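Local structure of exoribonuclease II, mitochondrial (Candida glabrata, 6F3H) at residues G419-I424 against H506-T511; V453-A458 against D705-L710; F512-G517 against R714-L719. The protein degrades RNA in the 3'-to-5' direction as the nuclease component of the mitochondrial RNA degradosome, where it is tightly coupled to a helicase. The protein carries 1 engineered substitution. One frame throughout, in Å; residues are numbered along the deposited sequence.

Interaction 1 of 3, residues G419-I424 against H506-T511; sequences GVRSRI and HVDYDT
Arg421 reaches towards Asp508 and Thr511 across a gap filled by strand 488-499, so the nearest CA atoms of the two segments, those of Arg421 and His506, are still 9.5 Å apart. The aliphatic chain of Arg421 is extended through its first two torsions (173° each) and bends at chi3 (-60°), bringing the guanidinium edge-on to the other side chains. NH1 is 4.3 Å from OD2 of Asp508, beyond salt-bridge range, and 4.4 Å from OG1 of Thr511, both lying near the guanidinium plane. Its salt bridge is made instead with Glu496 on the intervening strand, which also pairs with Arg423. Asp508 is therefore a second, more distant acid, probably adding a mild electrostatic pull. On its own side Asp508 opens a beta turn closed by Thr511 N to Asp508 O at 2.8 Å; the Thr511 hydroxyl OG1 sits 3.0 Å from both Asp508 O and Asp508 OD2, where at most weak bonds are possible. The contact, lightly buried and on the surface, is a loose grouping of charged side chains on one face of the RNB-domain sheet, spanning the intervening strand 488-499 where strand 505-519 is broken at a corner.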
ATOM      1  N   GLY A 419     -11.012 -34.463  25.048  1.00115.94           N
ATOM      2  CA  GLY A 419      -9.958 -33.703  25.699  1.00119.42           C
ATOM      3  C   GLY A 419      -8.762 -33.485  24.796  1.00121.25           C
ATOM      4  O   GLY A 419      -8.060 -32.471  24.905  1.00127.82           O
ATOM      5  N   VAL A 420      -8.508 -34.441  23.904  1.00104.29           N
ATOM      6  CA  VAL A 420      -7.358 -34.388  23.016  1.00 91.26           C
ATOM      7  C   VAL A 420      -7.635 -33.574  21.743  1.00 89.97           C
ATOM      8  O   VAL A 420      -6.714 -32.977  21.170  1.00 88.52           O
ATOM      9  CB  VAL A 420      -6.949 -35.829  22.684  1.00 78.65           C
ATOM     10  CG1 VAL A 420      -8.162 -36.575  22.176  1.00 72.25           C
ATOM     11  CG2 VAL A 420      -5.812 -35.852  21.654  1.00 78.82           C
ATOM     12  N   ARG A 421      -8.880 -33.562  21.266  1.00 86.62           N
ATOM     13  CA  ARG A 421      -9.211 -33.079  19.933  1.00 79.07           C
ATOM     14  C   ARG A 421     -10.336 -32.044  19.929  1.00 84.37           C
ATOM     15  O   ARG A 421     -11.362 -32.219  20.602  1.00 87.96           O
ATOM     16  CB  ARG A 421      -9.592 -34.261  19.080  1.00 69.74           C
ATOM     17  CG  ARG A 421     -10.106 -33.908  17.765  1.00 70.34           C
ATOM     18  CD  ARG A 421     -10.286 -35.166  16.984  1.00 77.63           C
ATOM     19  NE  ARG A 421      -9.017 -35.890  16.828  1.00 84.56           N
ATOM     20  CZ  ARG A 421      -8.326 -36.018  15.691  1.00 86.04           C
ATOM     21  NH1 ARG A 421      -8.735 -35.430  14.570  1.00 89.34           N
ATOM     22  NH2 ARG A 421      -7.197 -36.723  15.681  1.00 81.50           N
ATOM     23  N   SER A 422     -10.151 -30.977  19.137  1.00 78.50           N
ATOM     24  CA  SER A 422     -11.155 -29.938  18.947  1.00 65.93           C
ATOM     25  C   SER A 422     -11.374 -29.729  17.455  1.00 57.66           C
ATOM     26  O   SER A 422     -10.446 -29.857  16.652  1.00 57.01           O
ATOM     27  CB  SER A 422     -10.730 -28.603  19.572  1.00 67.57           C
ATOM     28  OG  SER A 422      -9.996 -28.773  20.772  1.00 69.99           O
ATOM     29  N   ARG A 423     -12.599 -29.389  17.082  1.00 51.70           N
ATOM     30  CA  ARG A 423     -12.887 -29.064  15.697  1.00 54.79           C
ATOM     31  C   ARG A 423     -13.187 -27.582  15.583  1.00 61.83           C
ATOM     32  O   ARG A 423     -13.916 -27.015  16.407  1.00 63.10           O
ATOM     33  CB  ARG A 423     -14.064 -29.843  15.128  1.00 57.99           C
ATOM     34  CG  ARG A 423     -14.421 -29.348  13.730  1.00 58.62           C
ATOM     35  CD  ARG A 423     -15.553 -30.103  13.082  1.00 65.32           C
ATOM     36  NE  ARG A 423     -15.440 -31.542  13.269  1.00 74.41           N
ATOM     37  CZ  ARG A 423     -16.413 -32.304  13.756  1.00 77.20           C
ATOM     38  NH1 ARG A 423     -17.570 -31.757  14.096  1.00 80.96           N
ATOM     39  NH2 ARG A 423     -16.232 -33.608  13.900  1.00 73.78           N
ATOM     40  N   ILE A 424     -12.614 -26.966  14.555  1.00 62.76           N
ATOM     41  CA  ILE A 424     -12.659 -25.528  14.376  1.00 54.57           C
ATOM     42  C   ILE A 424     -13.328 -25.165  13.071  1.00 54.83           C
ATOM     43  O   ILE A 424     -13.088 -25.793  12.035  1.00 54.51           O
ATOM     44  CB  ILE A 424     -11.253 -24.944  14.431  1.00 48.27           C
ATOM     45  CG1 ILE A 424     -10.539 -25.604  15.599  1.00 48.76           C
ATOM     46  CG2 ILE A 424     -11.362 -23.471  14.535  1.00 51.65           C
ATOM     47  CD1 ILE A 424     -11.112 -25.212  16.947  1.00 51.51           C
ATOM     48  N   HIS A 506      -1.124 -30.471  17.016  1.00 78.03           N
ATOM     49  CA  HIS A 506      -1.041 -30.959  15.654  1.00 78.23           C
ATOM     50  C   HIS A 506      -2.341 -30.720  14.911  1.00 76.04           C
ATOM     51  O   HIS A 506      -3.439 -30.849  15.460  1.00 79.16           O
ATOM     52  CB  HIS A 506      -0.696 -32.447  15.598  1.00 86.92           C
ATOM     53  CG  HIS A 506      -0.704 -33.010  14.210  1.00 93.77           C
ATOM     54  ND1 HIS A 506       0.440 -33.162  13.456  1.00 95.05           N
ATOM     55  CD2 HIS A 506      -1.727 -33.440  13.432  1.00 95.23           C
ATOM     56  CE1 HIS A 506       0.124 -33.668  12.276  1.00 94.90           C
ATOM     57  NE2 HIS A 506      -1.186 -33.842  12.234  1.00 94.82           N
ATOM     58  N   VAL A 507      -2.194 -30.408  13.639  1.00 75.51           N
ATOM     59  CA  VAL A 507      -3.294 -30.041  12.767  1.00 75.16           C
ATOM     60  C   VAL A 507      -3.521 -31.167  11.767  1.00 75.51           C
ATOM     61  O   VAL A 507      -2.622 -31.518  10.987  1.00 73.37           O
ATOM     62  CB  VAL A 507      -2.974 -28.716  12.059  1.00 68.23           C
ATOM     63  CG1 VAL A 507      -1.542 -28.767  11.494  1.00 66.39           C
ATOM     64  CG2 VAL A 507      -3.988 -28.430  10.974  1.00 63.35           C
ATOM     65  N   ASP A 508      -4.732 -31.701  11.742  1.00 74.65           N
ATOM     66  CA  ASP A 508      -5.008 -32.788  10.817  1.00 78.78           C
ATOM     67  C   ASP A 508      -5.488 -32.185   9.508  1.00 75.61           C
ATOM     68  O   ASP A 508      -6.655 -31.806   9.384  1.00 71.61           O
ATOM     69  CB  ASP A 508      -6.032 -33.762  11.384  1.00 84.85           C
ATOM     70  CG  ASP A 508      -6.115 -35.048  10.565  1.00 90.10           C
ATOM     71  OD1 ASP A 508      -5.101 -35.410   9.922  1.00 92.02           O
ATOM     72  OD2 ASP A 508      -7.186 -35.691  10.554  1.00 90.59           O
ATOM     73  N   TYR A 509      -4.580 -32.080   8.525  1.00 76.15           N
ATOM     74  CA  TYR A 509      -4.966 -31.477   7.253  1.00 75.96           C
ATOM     75  C   TYR A 509      -6.005 -32.329   6.541  1.00 76.31           C
ATOM     76  O   TYR A 509      -6.769 -31.816   5.716  1.00 72.38           O
ATOM     77  CB  TYR A 509      -3.755 -31.254   6.345  1.00 76.41           C
ATOM     78  CG  TYR A 509      -4.130 -30.656   4.994  1.00 78.60           C
ATOM     79  CD1 TYR A 509      -4.619 -29.361   4.893  1.00 73.39           C
ATOM     80  CD2 TYR A 509      -4.041 -31.408   3.823  1.00 83.02           C
ATOM     81  CE1 TYR A 509      -4.982 -28.824   3.663  1.00 72.81           C
ATOM     82  CE2 TYR A 509      -4.402 -30.873   2.590  1.00 80.49           C
ATOM     83  CZ  TYR A 509      -4.872 -29.583   2.519  1.00 77.44           C
ATOM     84  OH  TYR A 509      -5.235 -29.059   1.294  1.00 82.22           O
ATOM     85  N   ASP A 510      -6.052 -33.618   6.843  1.00 82.68           N
ATOM     86  CA  ASP A 510      -7.090 -34.451   6.272  1.00 89.16           C
ATOM     87  C   ASP A 510      -8.467 -34.070   6.825  1.00 83.55           C
ATOM     88  O   ASP A 510      -9.475 -34.304   6.155  1.00 81.94           O
ATOM     89  CB  ASP A 510      -6.722 -35.913   6.547  1.00106.16           C
ATOM     90  CG  ASP A 510      -7.543 -36.901   5.746  1.00121.04           C
ATOM     91  OD1 ASP A 510      -8.785 -36.793   5.739  1.00126.95           O
ATOM     92  OD2 ASP A 510      -6.937 -37.802   5.127  1.00126.78           O
ATOM     93  N   THR A 511      -8.533 -33.437   8.008  1.00 80.77           N
ATOM     94  CA  THR A 511      -9.794 -32.856   8.480  1.00 74.95           C
ATOM     95  C   THR A 511     -10.247 -31.682   7.629  1.00 74.68           C
ATOM     96  O   THR A 511     -11.446 -31.378   7.563  1.00 74.79           O
ATOM     97  CB  THR A 511      -9.680 -32.330   9.904  1.00 72.51           C
ATOM     98  OG1 THR A 511      -8.961 -33.251  10.718  1.00 77.52           O
ATOM     99  CG2 THR A 511     -11.057 -32.141  10.458  1.00 72.10           C
TER

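Interaction 2 of 3, residues V453-A458 against D705-L710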
ATOM      1  N   VAL A 453     -15.912  -2.554 -10.796  1.00 54.59           N
ATOM      2  CA  VAL A 453     -15.569  -1.399  -9.985  1.00 57.37           C
ATOM      3  C   VAL A 453     -14.882  -1.840  -8.708  1.00 63.76           C
ATOM      4  O   VAL A 453     -13.865  -1.272  -8.295  1.00 65.42           O
ATOM      5  CB  VAL A 453     -16.835  -0.595  -9.674  1.00 54.54           C
ATOM      6  CG1 VAL A 453     -16.499   0.544  -8.737  1.00 52.60           C
ATOM      7  CG2 VAL A 453     -17.448  -0.125 -10.942  1.00 57.79           C
ATOM      8  N   SER A 454     -15.428  -2.864  -8.065  1.00 66.05           N
ATOM      9  CA  SER A 454     -14.895  -3.289  -6.787  1.00 63.77           C
ATOM     10  C   SER A 454     -13.450  -3.696  -6.947  1.00 60.14           C
ATOM     11  O   SER A 454     -12.568  -3.194  -6.248  1.00 66.48           O
ATOM     12  CB  SER A 454     -15.721  -4.457  -6.272  1.00 69.91           C
ATOM     13  OG  SER A 454     -17.082  -4.085  -6.227  1.00 76.95           O
ATOM     14  N   LEU A 455     -13.178  -4.505  -7.955  1.00 55.27           N
ATOM     15  CA  LEU A 455     -11.812  -4.942  -8.196  1.00 53.94           C
ATOM     16  C   LEU A 455     -10.919  -3.781  -8.585  1.00 55.51           C
ATOM     17  O   LEU A 455      -9.705  -3.826  -8.360  1.00 62.38           O
ATOM     18  CB  LEU A 455     -11.823  -6.000  -9.286  1.00 57.52           C
ATOM     19  CG  LEU A 455     -12.665  -7.219  -8.894  1.00 56.13           C
ATOM     20  CD1 LEU A 455     -12.886  -8.107 -10.098  1.00 53.43           C
ATOM     21  CD2 LEU A 455     -12.000  -8.006  -7.755  1.00 54.97           C
ATOM     22  N   LYS A 456     -11.489  -2.746  -9.182  1.00 54.10           N
ATOM     23  CA  LYS A 456     -10.694  -1.565  -9.464  1.00 56.98           C
ATOM     24  C   LYS A 456     -10.261  -0.895  -8.170  1.00 57.21           C
ATOM     25  O   LYS A 456      -9.070  -0.670  -7.955  1.00 67.52           O
ATOM     26  CB  LYS A 456     -11.487  -0.609 -10.350  1.00 66.05           C
ATOM     27  CG  LYS A 456     -10.727   0.619 -10.829  1.00 69.27           C
ATOM     28  CD  LYS A 456     -11.662   1.532 -11.606  1.00 72.59           C
ATOM     29  CE  LYS A 456     -11.753   2.930 -10.971  1.00 78.41           C
ATOM     30  NZ  LYS A 456     -12.108   2.992  -9.508  1.00 82.57           N
ATOM     31  N   ARG A 457     -11.205  -0.627  -7.262  1.00 49.04           N
ATOM     32  CA  ARG A 457     -10.827  -0.185  -5.926  1.00 44.84           C
ATOM     33  C   ARG A 457     -10.224  -1.357  -5.191  1.00 54.41           C
ATOM     34  O   ARG A 457     -10.851  -1.888  -4.283  1.00 74.96           O
ATOM     35  CB  ARG A 457     -12.020   0.247  -5.095  1.00 44.20           C
ATOM     36  CG  ARG A 457     -13.189   0.777  -5.812  1.00 44.94           C
ATOM     37  CD  ARG A 457     -14.003   1.429  -4.741  1.00 51.07           C
ATOM     38  NE  ARG A 457     -15.065   2.296  -5.233  1.00 60.93           N
ATOM     39  CZ  ARG A 457     -15.892   2.963  -4.428  1.00 65.39           C
ATOM     40  NH1 ARG A 457     -15.777   2.840  -3.111  1.00 66.89           N
ATOM     41  NH2 ARG A 457     -16.824   3.765  -4.924  1.00 65.95           N
ATOM     42  N   ALA A 458      -9.021  -1.766  -5.531  1.00 51.12           N
ATOM     43  CA  ALA A 458      -8.560  -3.086  -5.121  1.00 46.84           C
ATOM     44  C   ALA A 458      -8.619  -3.363  -3.619  1.00 42.76           C
ATOM     45  O   ALA A 458      -8.358  -4.497  -3.230  1.00 39.92           O
ATOM     46  CB  ALA A 458      -7.131  -3.274  -5.623  1.00 50.34           C
ATOM     47  N   ASP A 705      -8.358 -11.507  -1.558  1.00 49.82           N
ATOM     48  CA  ASP A 705      -9.261 -12.452  -0.921  1.00 46.67           C
ATOM     49  C   ASP A 705     -10.512 -12.608  -1.757  1.00 45.94           C
ATOM     50  O   ASP A 705     -10.944 -13.723  -2.042  1.00 49.05           O
ATOM     51  CB  ASP A 705      -9.612 -12.011   0.500  1.00 42.84           C
ATOM     52  CG  ASP A 705      -8.401 -11.738   1.318  1.00 49.70           C
ATOM     53  OD1 ASP A 705      -7.478 -11.132   0.769  1.00 58.82           O
ATOM     54  OD2 ASP A 705      -8.357 -12.115   2.499  1.00 53.52           O
ATOM     55  N   LEU A 706     -11.062 -11.498  -2.224  1.00 46.84           N
ATOM     56  CA  LEU A 706     -12.307 -11.550  -2.973  1.00 46.41           C
ATOM     57  C   LEU A 706     -12.178 -12.416  -4.213  1.00 52.31           C
ATOM     58  O   LEU A 706     -13.129 -13.093  -4.605  1.00 61.51           O
ATOM     59  CB  LEU A 706     -12.738 -10.144  -3.346  1.00 49.03           C
ATOM     60  CG  LEU A 706     -14.016 -10.146  -4.168  1.00 47.25           C
ATOM     61  CD1 LEU A 706     -15.173 -10.651  -3.323  1.00 43.43           C
ATOM     62  CD2 LEU A 706     -14.334  -8.763  -4.666  1.00 45.11           C
ATOM     63  N   ILE A 707     -11.019 -12.399  -4.856  1.00 55.87           N
ATOM     64  CA  ILE A 707     -10.824 -13.216  -6.053  1.00 54.03           C
ATOM     65  C   ILE A 707     -10.640 -14.683  -5.701  1.00 52.50           C
ATOM     66  O   ILE A 707     -11.155 -15.572  -6.391  1.00 53.98           O
ATOM     67  CB  ILE A 707      -9.631 -12.683  -6.845  1.00 54.46           C
ATOM     68  CG1 ILE A 707     -10.117 -11.568  -7.752  1.00 61.58           C
ATOM     69  CG2 ILE A 707      -8.944 -13.793  -7.590  1.00 49.69           C
ATOM     70  CD1 ILE A 707      -9.093 -11.127  -8.728  1.00 65.40           C
ATOM     71  N   ASN A 708      -9.881 -14.958  -4.638  1.00 52.97           N
ATOM     72  CA  ASN A 708      -9.755 -16.319  -4.133  1.00 53.99           C
ATOM     73  C   ASN A 708     -11.128 -16.937  -3.847  1.00 55.14           C
ATOM     74  O   ASN A 708     -11.314 -18.143  -4.036  1.00 58.40           O
ATOM     75  CB  ASN A 708      -8.878 -16.309  -2.874  1.00 51.59           C
ATOM     76  CG  ASN A 708      -7.422 -15.906  -3.163  1.00 50.24           C
ATOM     77  OD1 ASN A 708      -6.932 -16.092  -4.261  1.00 49.52           O
ATOM     78  ND2 ASN A 708      -6.745 -15.340  -2.172  1.00 50.94           N
ATOM     79  N   HIS A 709     -12.112 -16.121  -3.434  1.00 52.86           N
ATOM     80  CA  HIS A 709     -13.448 -16.642  -3.153  1.00 51.82           C
ATOM     81  C   HIS A 709     -14.184 -17.059  -4.417  1.00 55.36           C
ATOM     82  O   HIS A 709     -14.829 -18.116  -4.436  1.00 63.30           O
ATOM     83  CB  HIS A 709     -14.283 -15.614  -2.409  1.00 44.12           C
ATOM     84  CG  HIS A 709     -14.067 -15.633  -0.933  1.00 47.87           C
ATOM     85  ND1 HIS A 709     -12.872 -16.027  -0.369  1.00 47.43           N
ATOM     86  CD2 HIS A 709     -14.874 -15.280   0.094  1.00 49.23           C
ATOM     87  CE1 HIS A 709     -12.956 -15.926   0.945  1.00 47.58           C
ATOM     88  NE2 HIS A 709     -14.161 -15.475   1.252  1.00 48.60           N
ATOM     89  N   LEU A 710     -14.120 -16.241  -5.475  1.00 45.32           N
ATOM     90  CA  LEU A 710     -14.793 -16.610  -6.714  1.00 41.63           C
ATOM     91  C   LEU A 710     -14.203 -17.874  -7.288  1.00 49.74           C
ATOM     92  O   LEU A 710     -14.917 -18.679  -7.892  1.00 55.25           O
ATOM     93  CB  LEU A 710     -14.682 -15.498  -7.733  1.00 41.00           C
ATOM     94  CG  LEU A 710     -15.262 -14.159  -7.292  1.00 48.80           C
ATOM     95  CD1 LEU A 710     -14.404 -13.007  -7.842  1.00 50.98           C
ATOM     96  CD2 LEU A 710     -16.708 -13.990  -7.714  1.00 43.18           C
TER
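The C-terminal turn of helix 449-456 faces the early part of helix 703-716, where CA of Leu455 and CA of Leu706, the closest such pair, are 8.4 Å apart, a separation bridged here by side chains. Leu455 does the reaching. Its CG lies anti to the carbonyl carbon (chi1 -60°); chi2 of 168° sends CD1 on along the chain and turns CD2 aside, and it is CD2 that meets the other helix. This methyl of Leu455 touches CD2 of Leu706 at 3.9 Å and CG1 of Ile707 at 4.0 Å. Each of these side chains crosses that of Leu455 at about a right angle, so methyl and methylene groups meet at a few points and no chain runs alongside another. The CB of Leu706 points toward the opposing helix. The interaction is purely apolar, and all three side chains are buried. Helix 725-761 adds to the cluster, Tyr731 touching Leu455 and Phe735 touching Ile707. Just past the leucine, helix 449-456 ends in an inverse gamma turn centred on Arg457, with a weak bond from Ala458 N to Lys456 O of 2.7 Å; the turn brings the Ala458 backbone into hydrogen bonding with Gly703, at the start of the partner helix. Polar groups of helix 703-716 are satisfied elsewhere: Asp705 by Arg702, Thr695 and Ser698, and Asn708 by Thr695 and Val631. The arrangement is a buried apolar helix-helix contact of the RNB domain, in which one leucine methyl touches two successive residues of the partner helix and joins two helices remote in sequence.

Interaction 3 of 3, residues F512-G517 against R714-L719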
ATOM      1  N   PHE A 512      -9.297 -30.985   7.023  1.00 72.17           N
ATOM      2  CA  PHE A 512      -9.574 -29.687   6.442  1.00 68.53           C
ATOM      3  C   PHE A 512     -10.664 -29.782   5.402  1.00 64.22           C
ATOM      4  O   PHE A 512     -10.624 -30.632   4.512  1.00 69.76           O
ATOM      5  CB  PHE A 512      -8.312 -29.105   5.813  1.00 74.04           C
ATOM      6  CG  PHE A 512      -8.534 -27.783   5.128  1.00 81.72           C
ATOM      7  CD1 PHE A 512      -8.519 -26.597   5.844  1.00 85.49           C
ATOM      8  CD2 PHE A 512      -8.780 -27.725   3.765  1.00 83.57           C
ATOM      9  CE1 PHE A 512      -8.732 -25.369   5.207  1.00 83.91           C
ATOM     10  CE2 PHE A 512      -8.992 -26.508   3.131  1.00 83.86           C
ATOM     11  CZ  PHE A 512      -8.968 -25.327   3.854  1.00 81.43           C
ATOM     12  N   GLN A 513     -11.600 -28.858   5.474  1.00 61.00           N
ATOM     13  CA  GLN A 513     -12.747 -28.927   4.602  1.00 64.67           C
ATOM     14  C   GLN A 513     -13.223 -27.516   4.296  1.00 60.12           C
ATOM     15  O   GLN A 513     -13.153 -26.634   5.153  1.00 57.72           O
ATOM     16  CB  GLN A 513     -13.835 -29.735   5.283  1.00 70.64           C
ATOM     17  CG  GLN A 513     -14.905 -30.217   4.386  1.00 76.87           C
ATOM     18  CD  GLN A 513     -16.120 -30.562   5.175  1.00 83.33           C
ATOM     19  OE1 GLN A 513     -17.218 -30.618   4.642  1.00 90.92           O
ATOM     20  NE2 GLN A 513     -15.939 -30.768   6.473  1.00 89.42           N
ATOM     21  N   VAL A 514     -13.694 -27.302   3.073  1.00 40.31           N
ATOM     22  CA  VAL A 514     -14.242 -26.014   2.682  1.00 40.27           C
ATOM     23  C   VAL A 514     -15.681 -26.247   2.261  1.00 52.52           C
ATOM     24  O   VAL A 514     -15.948 -27.150   1.459  1.00 57.15           O
ATOM     25  CB  VAL A 514     -13.430 -25.368   1.540  1.00 54.87           C
ATOM     26  CG1 VAL A 514     -13.895 -23.929   1.268  1.00 55.50           C
ATOM     27  CG2 VAL A 514     -11.937 -25.385   1.814  1.00 49.47           C
ATOM     28  N   ARG A 515     -16.606 -25.453   2.810  1.00 50.85           N
ATOM     29  CA  ARG A 515     -18.031 -25.578   2.526  1.00 51.23           C
ATOM     30  C   ARG A 515     -18.694 -24.219   2.490  1.00 55.68           C
ATOM     31  O   ARG A 515     -18.289 -23.301   3.204  1.00 62.87           O
ATOM     32  CB  ARG A 515     -18.808 -26.359   3.574  1.00 50.74           C
ATOM     33  CG  ARG A 515     -18.595 -27.813   3.601  1.00 56.26           C
ATOM     34  CD  ARG A 515     -19.322 -28.386   4.809  1.00 62.34           C
ATOM     35  NE  ARG A 515     -18.404 -28.577   5.918  1.00 64.73           N
ATOM     36  CZ  ARG A 515     -18.777 -28.771   7.171  1.00 68.99           C
ATOM     37  NH1 ARG A 515     -20.058 -28.803   7.492  1.00 66.76           N
ATOM     38  NH2 ARG A 515     -17.857 -28.938   8.104  1.00 75.77           N
ATOM     39  N   LEU A 516     -19.751 -24.117   1.687  1.00 54.50           N
ATOM     40  CA  LEU A 516     -20.633 -22.957   1.716  1.00 55.89           C
ATOM     41  C   LEU A 516     -21.627 -23.182   2.834  1.00 56.25           C
ATOM     42  O   LEU A 516     -22.372 -24.159   2.790  1.00 63.83           O
ATOM     43  CB  LEU A 516     -21.374 -22.785   0.391  1.00 60.84           C
ATOM     44  CG  LEU A 516     -20.592 -22.614  -0.927  1.00 66.81           C
ATOM     45  CD1 LEU A 516     -21.552 -22.355  -2.092  1.00 69.49           C
ATOM     46  CD2 LEU A 516     -19.497 -21.539  -0.878  1.00 63.73           C
ATOM     47  N   GLY A 517     -21.637 -22.308   3.835  1.00 53.99           N
ATOM     48  CA  GLY A 517     -22.450 -22.589   5.003  1.00 56.81           C
ATOM     49  C   GLY A 517     -23.555 -21.604   5.336  1.00 59.16           C
ATOM     50  O   GLY A 517     -23.870 -20.717   4.537  1.00 61.28           O
ATOM     51  N   ARG A 714     -16.541 -21.370  -7.869  1.00 60.19           N
ATOM     52  CA  ARG A 714     -16.516 -22.162  -9.085  1.00 63.75           C
ATOM     53  C   ARG A 714     -16.123 -23.588  -8.782  1.00 61.82           C
ATOM     54  O   ARG A 714     -16.790 -24.537  -9.200  1.00 66.04           O
ATOM     55  CB  ARG A 714     -15.539 -21.549 -10.083  1.00 70.09           C
ATOM     56  CG  ARG A 714     -16.007 -20.233 -10.604  1.00 75.06           C
ATOM     57  CD  ARG A 714     -17.398 -20.422 -11.159  1.00 80.72           C
ATOM     58  NE  ARG A 714     -17.773 -19.324 -12.026  1.00 85.46           N
ATOM     59  CZ  ARG A 714     -17.347 -19.209 -13.276  1.00 86.84           C
ATOM     60  NH1 ARG A 714     -17.729 -18.182 -14.017  1.00 88.57           N
ATOM     61  NH2 ARG A 714     -16.530 -20.121 -13.781  1.00 85.78           N
ATOM     62  N   PHE A 715     -15.084 -23.750  -7.985  1.00 60.26           N
ATOM     63  CA  PHE A 715     -14.520 -25.067  -7.746  1.00 59.61           C
ATOM     64  C   PHE A 715     -15.466 -25.945  -6.956  1.00 59.87           C
ATOM     65  O   PHE A 715     -15.695 -27.112  -7.297  1.00 65.32           O
ATOM     66  CB  PHE A 715     -13.225 -24.908  -6.991  1.00 61.83           C
ATOM     67  CG  PHE A 715     -12.605 -26.184  -6.626  1.00 67.10           C
ATOM     68  CD1 PHE A 715     -12.000 -26.970  -7.587  1.00 73.06           C
ATOM     69  CD2 PHE A 715     -12.616 -26.603  -5.319  1.00 68.54           C
ATOM     70  CE1 PHE A 715     -11.404 -28.158  -7.245  1.00 77.12           C
ATOM     71  CE2 PHE A 715     -12.023 -27.781  -4.969  1.00 73.80           C
ATOM     72  CZ  PHE A 715     -11.413 -28.564  -5.928  1.00 77.14           C
ATOM     73  N   LEU A 716     -15.983 -25.414  -5.864  1.00 56.64           N
ATOM     74  CA  LEU A 716     -16.841 -26.212  -5.014  1.00 62.75           C
ATOM     75  C   LEU A 716     -18.089 -26.673  -5.757  1.00 71.81           C
ATOM     76  O   LEU A 716     -18.571 -27.783  -5.515  1.00 76.00           O
ATOM     77  CB  LEU A 716     -17.203 -25.411  -3.773  1.00 60.79           C
ATOM     78  CG  LEU A 716     -15.989 -24.941  -2.963  1.00 54.88           C
ATOM     79  CD1 LEU A 716     -16.450 -24.223  -1.694  1.00 53.41           C
ATOM     80  CD2 LEU A 716     -14.989 -26.059  -2.652  1.00 45.80           C
ATOM     81  N   LYS A 717     -18.623 -25.850  -6.666  1.00 73.08           N
ATOM     82  CA  LYS A 717     -19.711 -26.296  -7.533  1.00 70.66           C
ATOM     83  C   LYS A 717     -19.194 -26.905  -8.830  1.00 69.51           C
ATOM     84  O   LYS A 717     -19.945 -26.991  -9.806  1.00 64.43           O
ATOM     85  CB  LYS A 717     -20.703 -25.159  -7.814  1.00 65.89           C
ATOM     86  CG  LYS A 717     -21.430 -24.615  -6.574  1.00 68.29           C
ATOM     87  CD  LYS A 717     -22.965 -24.546  -6.769  1.00 73.18           C
ATOM     88  CE  LYS A 717     -23.715 -24.352  -5.442  1.00 77.88           C
ATOM     89  NZ  LYS A 717     -25.050 -23.691  -5.571  1.00 81.54           N
ATOM     90  N   LYS A 718     -17.933 -27.372  -8.820  1.00 72.57           N
ATOM     91  CA  LYS A 718     -17.301 -28.080  -9.935  1.00 79.43           C
ATOM     92  C   LYS A 718     -17.581 -27.404 -11.271  1.00 86.36           C
ATOM     93  O   LYS A 718     -17.691 -28.064 -12.308  1.00 94.57           O
ATOM     94  CB  LYS A 718     -17.745 -29.530  -9.962  1.00 82.21           C
ATOM     95  CG  LYS A 718     -17.359 -30.291  -8.727  1.00 86.59           C
ATOM     96  CD  LYS A 718     -16.021 -30.969  -8.969  1.00 89.34           C
ATOM     97  CE  LYS A 718     -15.883 -32.238  -8.137  1.00 90.24           C
ATOM     98  NZ  LYS A 718     -15.630 -33.466  -8.982  1.00 87.25           N
ATOM     99  N   LEU A 719     -17.592 -26.093 -11.272  1.00 82.58           N
ATOM    100  CA  LEU A 719     -17.776 -25.342 -12.495  1.00 72.84           C
ATOM    101  C   LEU A 719     -16.436 -25.068 -13.130  1.00 72.19           C
ATOM    102  O   LEU A 719     -15.383 -25.345 -12.540  1.00 60.24           O
ATOM    103  CB  LEU A 719     -18.514 -24.045 -12.196  1.00 66.56           C
ATOM    104  CG  LEU A 719     -19.901 -24.359 -11.665  1.00 61.29           C
ATOM    105  CD1 LEU A 719     -20.719 -23.123 -11.404  1.00 56.77           C
ATOM    106  CD2 LEU A 719     -20.576 -25.217 -12.685  1.00 64.72           C
TER
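Leu716 lays its CD1 methyl against two residues of strand 505-519 at once, Val514 CG1 at 3.9 Å and Leu516 CD2 at 4.1 Å. Two residues apart on one strand, Val514 and Leu516 both point their CB towards the helix, and the leucine methyl is shared by the pair. The directions of approach differ: the Val514 side chain meets Leu716 at about a right angle, whereas Leu516 comes in obliquely. In Val514, CG1 is the branch anti to the backbone N (chi1 -172°), and this is the methyl that touches. The other methyl of Leu516, CD1, lies 4.5 Å from CE of Lys717, a looser contact with a solvent-exposed lysine. The sheet side of the cluster is continued by strand 488-499, whose Phe493 touches Val514, and Phe622 of helix 603-625 adds to the same patch; Arg515, facing away, makes a cation-pi interaction with Tyr390. Leu716 occupies the last turn of helix 703-716, which a Schellman motif closes with Leu719 N to Arg714 O and Lys718 N to Phe715 O, both 2.7 Å, Lys718 having positive phi. This is helix-on-sheet packing within the RNB domain, set at the C-terminal end of the helix.

All three contacts lie inside the RNB domain and share two elements. Interactions 1 and 3 use successive parts of strand 505-519, their centres about 20 Å apart, and interactions 2 and 3 use successive parts of helix 703-716, their centres about 18 Å apart. The helix thus packs on helix 449-456 near its start and on the sheet at its end. Interactions 1 and 2 do not touch, their nearest atoms being about 14 Å apart. None includes the magnesium ligands Asp401 and Asp410, although Asp410 begins an edge strand of the sheet used by interactions 1 and 3. Interaction 2 approaches the bound nucleic acid to about 6 Å, nearest atom, against about 14 Å for the others.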